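Local atomic coordinates of sulfatase (Bacteroides fragilis CAG:558, PDB entry 6USS), a protein that probably hydrolyses aryl sulfate esters as a calcium-dependent member of the sulfatase family. Residues A[236-247]-A[298-309]. The protein carries 1 engineered substitution. Numbering follows the deposited sequence.
Sequences TLEAIKALNHAK and SLGDLMDWLDKN
The W305 side chain fits as a knob into the hole formed by I240, L243, N244 and K247, its ring carried across by a first torsion that sets CG anti to the backbone N (chi1 -176°). L243 CB makes a CH-pi contact over one face, 3.7 Å from the centroid of the six-membered ring, and I240 CG2 packs 3.6 Å from W305 CD1. One turn earlier, toward the N-terminal ends, L302 CD2 meets A239, I240 and L243; alanine and the aliphatic chains fill the space between helices whose segment axes approach to 10.2 Å at 20°.

Polar groups finish both ends. The indole W305 NE1 donates to N244 OD1 at 2.9 Å; the oxygen lies in the ring plane, but the donor stands above the amide's carbonyl plane. N309, just past the helix, returns ND2 to W305 O (2.6 Å), and this ND2 stands over the opposite indole face, toward the rim, while K247 NZ reaches N309 O weakly. At the other end T236 OG1 and S298 OG approach to 2.7 Å, and a water may bridge T236 OG1 and D301 OD2, which also forms a salt bridge with K297.

A239 and L302 rest on M257 of strand 253-258, so the paired helices lie against the central sheet: an apolar centre with the indole N-H turned to its edge, where exposed N244 accepts it.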
ATOM      1  N   THR A 236      14.824 -10.660   8.912  1.00 20.83           N
ATOM      2  CA  THR A 236      15.579 -11.126   7.753  1.00 20.98           C
ATOM      3  C   THR A 236      14.825 -12.210   6.984  1.00 20.11           C
ATOM      4  O   THR A 236      14.796 -12.190   5.749  1.00 22.36           O
ATOM      5  CB  THR A 236      16.954 -11.632   8.195  1.00 18.83           C
ATOM      6  OG1 THR A 236      17.559 -10.655   9.052  1.00 18.38           O
ATOM      7  CG2 THR A 236      17.835 -11.860   6.991  1.00 19.55           C
ATOM      8  N   LEU A 237      14.198 -13.160   7.684  1.00 15.67           N
ATOM      9  CA  LEU A 237      13.502 -14.227   6.975  1.00 19.01           C
ATOM     10  C   LEU A 237      12.285 -13.701   6.220  1.00 23.39           C
ATOM     11  O   LEU A 237      12.001 -14.165   5.108  1.00 24.35           O
ATOM     12  CB  LEU A 237      13.096 -15.338   7.938  1.00 19.11           C
ATOM     13  CG  LEU A 237      14.293 -16.039   8.571  1.00 22.02           C
ATOM     14  CD1 LEU A 237      13.851 -16.710   9.877  1.00 16.12           C
ATOM     15  CD2 LEU A 237      14.928 -17.041   7.601  1.00 12.79           C
ATOM     16  N   GLU A 238      11.558 -12.730   6.793  1.00 19.93           N
ATOM     17  CA  GLU A 238      10.433 -12.158   6.055  1.00 21.55           C
ATOM     18  C   GLU A 238      10.907 -11.263   4.919  1.00 17.39           C
ATOM     19  O   GLU A 238      10.262 -11.201   3.868  1.00 15.97           O
ATOM     20  CB  GLU A 238       9.508 -11.389   6.992  1.00 18.93           C
ATOM     21  CG  GLU A 238       8.883 -12.273   8.052  1.00 22.35           C
ATOM     22  CD  GLU A 238       7.899 -13.307   7.478  1.00 27.23           C
ATOM     23  OE1 GLU A 238       6.900 -12.906   6.827  1.00 28.03           O
ATOM     24  OE2 GLU A 238       8.134 -14.522   7.680  1.00 26.50           O
ATOM     25  N   ALA A 239      12.028 -10.570   5.102  1.00 19.21           N
ATOM     26  CA  ALA A 239      12.606  -9.833   3.985  1.00 21.58           C
ATOM     27  C   ALA A 239      13.006 -10.781   2.860  1.00 22.56           C
ATOM     28  O   ALA A 239      12.816 -10.474   1.674  1.00 21.43           O
ATOM     29  CB  ALA A 239      13.810  -9.015   4.448  1.00 17.88           C
ATOM     30  N   ILE A 240      13.555 -11.947   3.206  1.00 20.36           N
ATOM     31  CA  ILE A 240      13.958 -12.867   2.156  1.00 20.81           C
ATOM     32  C   ILE A 240      12.737 -13.336   1.365  1.00 22.26           C
ATOM     33  O   ILE A 240      12.774 -13.387   0.127  1.00 24.14           O
ATOM     34  CB  ILE A 240      14.781 -14.026   2.746  1.00 22.83           C
ATOM     35  CG1 ILE A 240      16.159 -13.487   3.175  1.00 22.40           C
ATOM     36  CG2 ILE A 240      14.922 -15.153   1.732  1.00 13.42           C
ATOM     37  CD1 ILE A 240      17.202 -14.550   3.475  1.00 19.09           C
ATOM     38  N   LYS A 241      11.613 -13.625   2.044  1.00 21.80           N
ATOM     39  CA  LYS A 241      10.435 -14.015   1.272  1.00 20.15           C
ATOM     40  C   LYS A 241       9.859 -12.861   0.477  1.00 22.36           C
ATOM     41  O   LYS A 241       9.291 -13.092  -0.592  1.00 21.76           O
ATOM     42  CB  LYS A 241       9.329 -14.621   2.153  1.00 19.49           C
ATOM     43  CG  LYS A 241       9.785 -15.608   3.198  1.00 29.76           C
ATOM     44  CD  LYS A 241       8.723 -15.731   4.295  1.00 37.43           C
ATOM     45  CE  LYS A 241       8.919 -16.982   5.161  1.00 37.69           C
ATOM     46  NZ  LYS A 241       7.956 -16.950   6.315  1.00 32.45           N
ATOM     47  N   ALA A 242       9.975 -11.632   0.970  1.00 16.71           N
ATOM     48  CA  ALA A 242       9.497 -10.522   0.158  1.00 15.89           C
ATOM     49  C   ALA A 242      10.315 -10.390  -1.117  1.00 20.82           C
ATOM     50  O   ALA A 242       9.784  -9.977  -2.159  1.00 18.07           O
ATOM     51  CB  ALA A 242       9.534  -9.217   0.946  1.00 17.30           C
ATOM     52  N   LEU A 243      11.599 -10.766  -1.047  1.00 18.33           N
ATOM     53  CA  LEU A 243      12.501 -10.707  -2.190  1.00 18.98           C
ATOM     54  C   LEU A 243      12.249 -11.856  -3.165  1.00 24.70           C
ATOM     55  O   LEU A 243      12.300 -11.662  -4.389  1.00 24.43           O
ATOM     56  CB  LEU A 243      13.949 -10.734  -1.702  1.00 15.84           C
ATOM     57  CG  LEU A 243      14.514  -9.443  -1.119  1.00 19.17           C
ATOM     58  CD1 LEU A 243      15.973  -9.625  -0.709  1.00 21.02           C
ATOM     59  CD2 LEU A 243      14.388  -8.317  -2.126  1.00 18.10           C
ATOM     60  N   ASN A 244      11.982 -13.061  -2.649  1.00 19.85           N
ATOM     61  CA  ASN A 244      11.578 -14.145  -3.536  1.00 23.68           C
ATOM     62  C   ASN A 244      10.301 -13.778  -4.292  1.00 19.94           C
ATOM     63  O   ASN A 244      10.231 -13.934  -5.514  1.00 22.51           O
ATOM     64  CB  ASN A 244      11.428 -15.437  -2.739  1.00 17.51           C
ATOM     65  CG  ASN A 244      12.782 -16.006  -2.306  1.00 22.65           C
ATOM     66  OD1 ASN A 244      13.769 -15.924  -3.046  1.00 21.66           O
ATOM     67  ND2 ASN A 244      12.840 -16.565  -1.102  1.00 17.70           N
ATOM     68  N   HIS A 245       9.307 -13.227  -3.592  1.00 18.35           N
ATOM     69  CA  HIS A 245       8.101 -12.748  -4.261  1.00 19.76           C
ATOM     70  C   HIS A 245       8.436 -11.682  -5.299  1.00 22.14           C
ATOM     71  O   HIS A 245       7.863 -11.676  -6.397  1.00 22.02           O
ATOM     72  CB  HIS A 245       7.109 -12.209  -3.223  1.00 16.93           C
ATOM     73  CG  HIS A 245       5.669 -12.365  -3.603  1.00 18.77           C
ATOM     74  ND1 HIS A 245       4.682 -12.628  -2.675  1.00 27.03           N
ATOM     75  CD2 HIS A 245       5.044 -12.283  -4.805  1.00 22.73           C
ATOM     76  CE1 HIS A 245       3.515 -12.718  -3.293  1.00 32.59           C
ATOM     77  NE2 HIS A 245       3.706 -12.511  -4.586  1.00 20.30           N
ATOM     78  N   ALA A 246       9.385 -10.788  -4.984  1.00 21.65           N
ATOM     79  CA  ALA A 246       9.756  -9.727  -5.922  1.00 22.27           C
ATOM     80  C   ALA A 246      10.386 -10.281  -7.200  1.00 24.48           C
ATOM     81  O   ALA A 246      10.288  -9.656  -8.265  1.00 21.52           O
ATOM     82  CB  ALA A 246      10.710  -8.739  -5.255  1.00 18.30           C
ATOM     83  N   LYS A 247      11.029 -11.447  -7.123  1.00 20.65           N
ATOM     84  CA  LYS A 247      11.559 -12.062  -8.330  1.00 23.75           C
ATOM     85  C   LYS A 247      10.450 -12.410  -9.329  1.00 27.65           C
ATOM     86  O   LYS A 247      10.719 -12.489 -10.531  1.00 29.41           O
ATOM     87  CB  LYS A 247      12.369 -13.301  -7.955  1.00 25.12           C
ATOM     88  CG  LYS A 247      13.848 -13.073  -7.810  1.00 21.92           C
ATOM     89  CD  LYS A 247      14.596 -14.401  -7.862  1.00 31.66           C
ATOM     90  CE  LYS A 247      15.735 -14.369  -8.911  1.00 43.41           C
ATOM     91  NZ  LYS A 247      16.294 -15.737  -9.239  1.00 38.06           N
ATOM     92  N   SER A 298      22.202 -10.480   9.554  1.00 18.40           N
ATOM     93  CA  SER A 298      21.138 -10.109   8.629  1.00 19.50           C
ATOM     94  C   SER A 298      21.715  -9.542   7.326  1.00 22.18           C
ATOM     95  O   SER A 298      21.279  -9.918   6.226  1.00 19.83           O
ATOM     96  CB  SER A 298      20.197  -9.116   9.315  1.00 15.32           C
ATOM     97  OG  SER A 298      19.232  -8.587   8.418  1.00 18.44           O
ATOM     98  N   LEU A 299      22.708  -8.642   7.433  1.00 17.63           N
ATOM     99  CA  LEU A 299      23.331  -8.076   6.240  1.00 14.63           C
ATOM    100  C   LEU A 299      23.939  -9.173   5.382  1.00 19.97           C
ATOM    101  O   LEU A 299      23.752  -9.202   4.160  1.00 15.19           O
ATOM    102  CB  LEU A 299      24.397  -7.054   6.625  1.00 17.13           C
ATOM    103  CG  LEU A 299      25.185  -6.419   5.466  1.00 16.47           C
ATOM    104  CD1 LEU A 299      24.358  -5.379   4.707  1.00 16.63           C
ATOM    105  CD2 LEU A 299      26.465  -5.810   5.963  1.00 12.40           C
ATOM    106  N   GLY A 300      24.679 -10.086   6.014  1.00 20.25           N
ATOM    107  CA  GLY A 300      25.221 -11.213   5.279  1.00 19.33           C
ATOM    108  C   GLY A 300      24.147 -12.046   4.605  1.00 19.56           C
ATOM    109  O   GLY A 300      24.317 -12.480   3.465  1.00 17.89           O
ATOM    110  N   ASP A 301      23.024 -12.268   5.295  1.00 15.92           N
ATOM    111  CA  ASP A 301      21.984 -13.145   4.759  1.00 17.36           C
ATOM    112  C   ASP A 301      21.350 -12.557   3.501  1.00 18.70           C
ATOM    113  O   ASP A 301      21.073 -13.289   2.542  1.00 21.20           O
ATOM    114  CB  ASP A 301      20.907 -13.417   5.813  1.00 15.48           C
ATOM    115  CG  ASP A 301      21.402 -14.287   6.964  1.00 19.55           C
ATOM    116  OD1 ASP A 301      22.411 -15.007   6.806  1.00 20.93           O
ATOM    117  OD2 ASP A 301      20.760 -14.265   8.034  1.00 20.21           O
ATOM    118  N   LEU A 302      21.099 -11.244   3.492  1.00 17.23           N
ATOM    119  CA  LEU A 302      20.629 -10.595   2.272  1.00 19.18           C
ATOM    120  C   LEU A 302      21.710 -10.606   1.188  1.00 20.89           C
ATOM    121  O   LEU A 302      21.412 -10.815   0.004  1.00 19.63           O
ATOM    122  CB  LEU A 302      20.172  -9.166   2.579  1.00 12.57           C
ATOM    123  CG  LEU A 302      19.057  -9.075   3.617  1.00 18.72           C
ATOM    124  CD1 LEU A 302      18.785  -7.622   4.042  1.00 17.30           C
ATOM    125  CD2 LEU A 302      17.784  -9.752   3.080  1.00  9.42           C
ATOM    126  N   MET A 303      22.974 -10.398   1.573  1.00 17.26           N
ATOM    127  CA  MET A 303      24.049 -10.411   0.587  1.00 20.33           C
ATOM    128  C   MET A 303      24.178 -11.787  -0.066  1.00 23.93           C
ATOM    129  O   MET A 303      24.419 -11.887  -1.278  1.00 19.78           O
ATOM    130  CB  MET A 303      25.367  -9.982   1.237  1.00 20.73           C
ATOM    131  CG  MET A 303      25.472  -8.471   1.545  1.00 19.29           C
ATOM    132  SD  MET A 303      26.846  -8.004   2.665  1.00 29.25           S
ATOM    133  CE  MET A 303      28.270  -8.155   1.565  1.00 23.66           C
ATOM    134  N   ASP A 304      24.005 -12.858   0.722  1.00 20.21           N
ATOM    135  CA  ASP A 304      24.036 -14.203   0.159  1.00 22.58           C
ATOM    136  C   ASP A 304      22.806 -14.455  -0.688  1.00 25.81           C
ATOM    137  O   ASP A 304      22.897 -15.109  -1.733  1.00 24.94           O
ATOM    138  CB  ASP A 304      24.132 -15.271   1.255  1.00 20.88           C
ATOM    139  CG  ASP A 304      25.323 -15.068   2.174  1.00 33.14           C
ATOM    140  OD1 ASP A 304      26.277 -14.343   1.792  1.00 44.66           O
ATOM    141  OD2 ASP A 304      25.310 -15.639   3.290  1.00 32.98           O
ATOM    142  N   TRP A 305      21.647 -13.943  -0.256  1.00 23.25           N
ATOM    143  CA  TRP A 305      20.450 -14.077  -1.077  1.00 23.51           C
ATOM    144  C   TRP A 305      20.666 -13.444  -2.447  1.00 25.45           C
ATOM    145  O   TRP A 305      20.332 -14.045  -3.477  1.00 26.03           O
ATOM    146  CB  TRP A 305      19.225 -13.474  -0.382  1.00 17.78           C
ATOM    147  CG  TRP A 305      17.995 -13.714  -1.199  1.00 22.46           C
ATOM    148  CD1 TRP A 305      17.128 -14.773  -1.101  1.00 24.35           C
ATOM    149  CD2 TRP A 305      17.516 -12.908  -2.284  1.00 20.88           C
ATOM    150  NE1 TRP A 305      16.136 -14.661  -2.048  1.00 19.51           N
ATOM    151  CE2 TRP A 305      16.351 -13.522  -2.781  1.00 18.64           C
ATOM    152  CE3 TRP A 305      17.959 -11.723  -2.881  1.00 21.25           C
ATOM    153  CZ2 TRP A 305      15.628 -12.993  -3.843  1.00 20.90           C
ATOM    154  CZ3 TRP A 305      17.229 -11.195  -3.935  1.00 18.02           C
ATOM    155  CH2 TRP A 305      16.079 -11.833  -4.405  1.00 18.40           C
ATOM    156  N   LEU A 306      21.247 -12.237  -2.476  1.00 23.88           N
ATOM    157  CA  LEU A 306      21.586 -11.592  -3.746  1.00 23.33           C
ATOM    158  C   LEU A 306      22.522 -12.458  -4.583  1.00 22.41           C
ATOM    159  O   LEU A 306      22.304 -12.629  -5.790  1.00 20.43           O
ATOM    160  CB  LEU A 306      22.224 -10.222  -3.503  1.00 19.86           C
ATOM    161  CG  LEU A 306      21.371  -9.063  -2.976  1.00 22.84           C
ATOM    162  CD1 LEU A 306      22.250  -7.837  -2.692  1.00 17.22           C
ATOM    163  CD2 LEU A 306      20.274  -8.726  -3.969  1.00 18.70           C
ATOM    164  N   ASP A 307      23.596 -12.977  -3.960  1.00 22.68           N
ATOM    165  CA  ASP A 307      24.566 -13.817  -4.668  1.00 22.55           C
ATOM    166  C   ASP A 307      23.884 -15.015  -5.309  1.00 23.69           C
ATOM    167  O   ASP A 307      24.145 -15.334  -6.474  1.00 26.34           O
ATOM    168  CB  ASP A 307      25.669 -14.324  -3.724  1.00 20.22           C
ATOM    169  CG  ASP A 307      26.673 -13.249  -3.342  1.00 31.37           C
ATOM    170  OD1 ASP A 307      26.951 -12.356  -4.174  1.00 42.15           O
ATOM    171  OD2 ASP A 307      27.196 -13.290  -2.202  1.00 40.26           O
ATOM    172  N   LYS A 308      22.994 -15.679  -4.569  1.00 23.61           N
ATOM    173  CA  LYS A 308      22.434 -16.949  -5.005  1.00 26.04           C
ATOM    174  C   LYS A 308      21.256 -16.803  -5.957  1.00 25.31           C
ATOM    175  O   LYS A 308      20.847 -17.809  -6.535  1.00 29.48           O
ATOM    176  CB  LYS A 308      22.039 -17.802  -3.784  1.00 20.19           C
ATOM    177  CG  LYS A 308      23.253 -18.534  -3.190  1.00 35.87           C
ATOM    178  CD  LYS A 308      23.510 -18.211  -1.702  1.00 51.49           C
ATOM    179  CE  LYS A 308      22.387 -18.730  -0.781  1.00 44.32           C
ATOM    180  NZ  LYS A 308      22.711 -18.553   0.665  1.00 44.54           N
ATOM    181  N   ASN A 309      20.709 -15.603  -6.152  1.00 23.96           N
ATOM    182  CA  ASN A 309      19.617 -15.402  -7.099  1.00 19.57           C
ATOM    183  C   ASN A 309      20.025 -14.543  -8.291  1.00 19.98           C
ATOM    184  O   ASN A 309      19.159 -14.050  -9.021  1.00 18.35           O
ATOM    185  CB  ASN A 309      18.405 -14.784  -6.402  1.00 23.52           C
ATOM    186  CG  ASN A 309      17.835 -15.679  -5.307  1.00 24.79           C
ATOM    187  OD1 ASN A 309      16.908 -16.449  -5.545  1.00 25.28           O
ATOM    188  ND2 ASN A 309      18.375 -15.559  -4.096  1.00 23.57           N
TER
HETATM  189  O   HOH W   1      19.627 -12.793  10.226  1.00 21.37           O